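Long-range contact in lectin CEL-I, N-acetyl-D-galactosamine-specific C-type (Cucumaria echinata, PDB 4WQQ), which binds carbohydrates through calcium, natively N-acetylgalactosamine and galactose, and here mannose in a form engineered for mannose recognition: residues V47-A52 with F85-G90. The protein carries 3 engineered substitutions. Numbering follows the deposited sequence.
Sequences VSVHSA and FIWTDG
S48 and W87 approach to 6.3 Å between their CA atoms, where the loop between strand 42-46 and helix 52-65 passes the end of strand 86-87 and the type I turn from W87 to G90, closed by G90 N bonding to W87 O. The indole of W87 reaches across and lays one face along the backbone of the loop. S48 CA stands 3.6 Å from the centroid of the W87 six-membered ring, 13° off the ring normal, in a CH-pi contact, while S48 CB rests over the same face nearer the rim. V49 N follows over that face, 3.3 Å from W87 CZ2, and V49 CB meets W87 CH2 at 4.1 Å. At the ring edge, in the indole plane, a water accepts from W87 NE1 and donates to V49 O, so that the indole N-H and a loop carbonyl share one bridge. The imidazole of H50 lies obliquely beside the five-membered ring, the planes at 57° and H50 CE1 3.6 Å from W87 NE1.

A polar link lies next to this packing. With chi1 of 61°, S48 OG sits between its own backbone N and carbonyl carbon and donates to D89 OD2 over 2.6 Å, entering on the syn side of the carboxylate. The same hydroxyl is bonded to K137 NZ and, weakly, to H50 NE2, whose stronger partner is S91 OG; S91 OG also bonds D89 OD1, so both carboxylate oxygens are engaged. Side chains of L76 and V93 also touch W87. The arrangement belongs to the buried interior of the C-type lectin domain, the W87 side chain about 14 Å from a bound calcium ion, where a tryptophan on short strand 86-87, paired with strand 71-77, ties the connection between strand 42-46 and helix 52-65 to the turn after strand 86-87.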
loop_
_atom_site.group_PDB
_atom_site.type_symbol
_atom_site.label_atom_id
_atom_site.label_comp_id
_atom_site.label_asym_id
_atom_site.label_seq_id
_atom_site.Cartn_x
_atom_site.Cartn_y
_atom_site.Cartn_z
ATOM N N VAL A 47 0.990 16.226 -0.113
ATOM C CA VAL A 47 -0.391 16.079 -0.619
ATOM C C VAL A 47 -0.595 16.994 -1.824
ATOM O O VAL A 47 -0.178 18.175 -1.855
ATOM C CB VAL A 47 -1.379 16.326 0.558
ATOM C CG1 VAL A 47 -1.273 17.760 1.046
ATOM C CG2 VAL A 47 -2.792 15.983 0.164
ATOM N N SER A 48 -1.243 16.441 -2.848
ATOM C CA SER A 48 -1.810 17.216 -3.946
ATOM C C SER A 48 -3.318 17.186 -3.805
ATOM O O SER A 48 -3.822 16.235 -3.241
ATOM C CB SER A 48 -1.367 16.651 -5.263
ATOM O OG SER A 48 -1.796 15.305 -5.432
ATOM N N VAL A 49 -4.018 18.192 -4.344
ATOM C CA VAL A 49 -5.491 18.412 -4.047
ATOM C C VAL A 49 -6.197 18.565 -5.388
ATOM O O VAL A 49 -5.849 19.436 -6.182
ATOM C CB VAL A 49 -5.717 19.616 -3.130
ATOM C CG1 VAL A 49 -7.202 19.747 -2.734
ATOM C CG2 VAL A 49 -4.910 19.423 -1.847
ATOM N N HIS A 50 -7.137 17.661 -5.629
ATOM C CA HIS A 50 -7.793 17.656 -6.958
ATOM C C HIS A 50 -9.287 17.880 -6.993
ATOM O O HIS A 50 -9.839 17.779 -8.085
ATOM C CB HIS A 50 -7.401 16.410 -7.719
ATOM C CG HIS A 50 -5.947 16.359 -7.984
ATOM N ND1 HIS A 50 -5.342 17.049 -9.004
ATOM C CD2 HIS A 50 -4.951 15.731 -7.303
ATOM C CE1 HIS A 50 -4.038 16.818 -8.964
ATOM N NE2 HIS A 50 -3.774 16.036 -7.928
ATOM N N SER A 51 -9.887 18.166 -5.858
ATOM C CA SER A 51 -11.295 18.507 -5.760
ATOM C C SER A 51 -11.633 19.150 -4.444
ATOM O O SER A 51 -10.865 19.078 -3.479
ATOM C CB SER A 51 -12.098 17.214 -5.887
ATOM O OG SER A 51 -11.950 16.362 -4.758
ATOM N N ALA A 52 -12.864 19.673 -4.323
ATOM C CA ALA A 52 -13.305 20.243 -3.095
ATOM C C ALA A 52 -13.393 19.190 -2.030
ATOM O O ALA A 52 -13.184 19.470 -0.867
ATOM C CB ALA A 52 -14.685 20.916 -3.338
ATOM N N PHE A 85 2.325 27.288 -10.908
ATOM C CA PHE A 85 2.475 26.281 -9.864
ATOM C C PHE A 85 2.294 24.895 -10.423
ATOM O O PHE A 85 1.468 24.697 -11.301
ATOM C CB PHE A 85 1.504 26.564 -8.700
ATOM C CG PHE A 85 1.989 27.697 -7.791
ATOM C CD1 PHE A 85 1.739 29.011 -8.110
ATOM C CD2 PHE A 85 2.760 27.445 -6.655
ATOM C CE1 PHE A 85 2.217 30.039 -7.303
ATOM C CE2 PHE A 85 3.222 28.456 -5.857
ATOM C CZ PHE A 85 2.975 29.784 -6.204
ATOM N N ILE A 86 3.092 23.956 -9.918
ATOM C CA ILE A 86 2.971 22.553 -10.218
ATOM C C ILE A 86 2.907 21.731 -8.899
ATOM O O ILE A 86 3.301 22.221 -7.812
ATOM C CB ILE A 86 4.129 22.078 -11.101
ATOM C CG1 ILE A 86 5.494 22.346 -10.451
ATOM C CG2 ILE A 86 4.028 22.638 -12.508
ATOM C CD1 ILE A 86 6.626 21.638 -11.094
ATOM N N TRP A 87 2.411 20.473 -9.020
ATOM C CA TRP A 87 2.506 19.508 -7.910
ATOM C C TRP A 87 3.780 18.697 -7.953
ATOM O O TRP A 87 4.154 18.216 -9.043
ATOM C CB TRP A 87 1.330 18.553 -7.955
ATOM C CG TRP A 87 -0.046 19.161 -7.713
ATOM C CD1 TRP A 87 -1.091 19.192 -8.641
ATOM C CD2 TRP A 87 -0.544 19.778 -6.547
ATOM N NE1 TRP A 87 -2.156 19.793 -8.103
ATOM C CE2 TRP A 87 -1.876 20.174 -6.815
ATOM C CE3 TRP A 87 -0.013 20.063 -5.284
ATOM C CZ2 TRP A 87 -2.681 20.831 -5.873
ATOM C CZ3 TRP A 87 -0.850 20.714 -4.335
ATOM C CH2 TRP A 87 -2.139 21.053 -4.612
ATOM N N THR A 88 4.391 18.473 -6.803
ATOM C CA THR A 88 5.593 17.666 -6.726
ATOM C C THR A 88 5.386 16.230 -7.206
ATOM O O THR A 88 6.346 15.638 -7.693
ATOM C CB THR A 88 6.169 17.610 -5.318
ATOM O OG1 THR A 88 5.180 17.129 -4.396
ATOM C CG2 THR A 88 6.680 18.988 -4.872
ATOM N N ASP A 89 4.140 15.726 -7.123
ATOM C CA ASP A 89 3.811 14.326 -7.471
ATOM C C ASP A 89 3.558 14.111 -8.937
ATOM O O ASP A 89 3.353 12.973 -9.383
ATOM C CB ASP A 89 2.672 13.751 -6.615
ATOM C CG ASP A 89 1.311 14.341 -6.877
ATOM O OD1 ASP A 89 1.173 15.193 -7.806
ATOM O OD2 ASP A 89 0.411 14.052 -6.054
ATOM N N GLY A 90 3.667 15.180 -9.690
ATOM C CA GLY A 90 3.556 15.116 -11.136
ATOM C C GLY A 90 2.144 15.137 -11.625
ATOM O O GLY A 90 1.908 15.088 -12.826
HETATM O O HOH W 1 -5.058 20.656 -8.611
#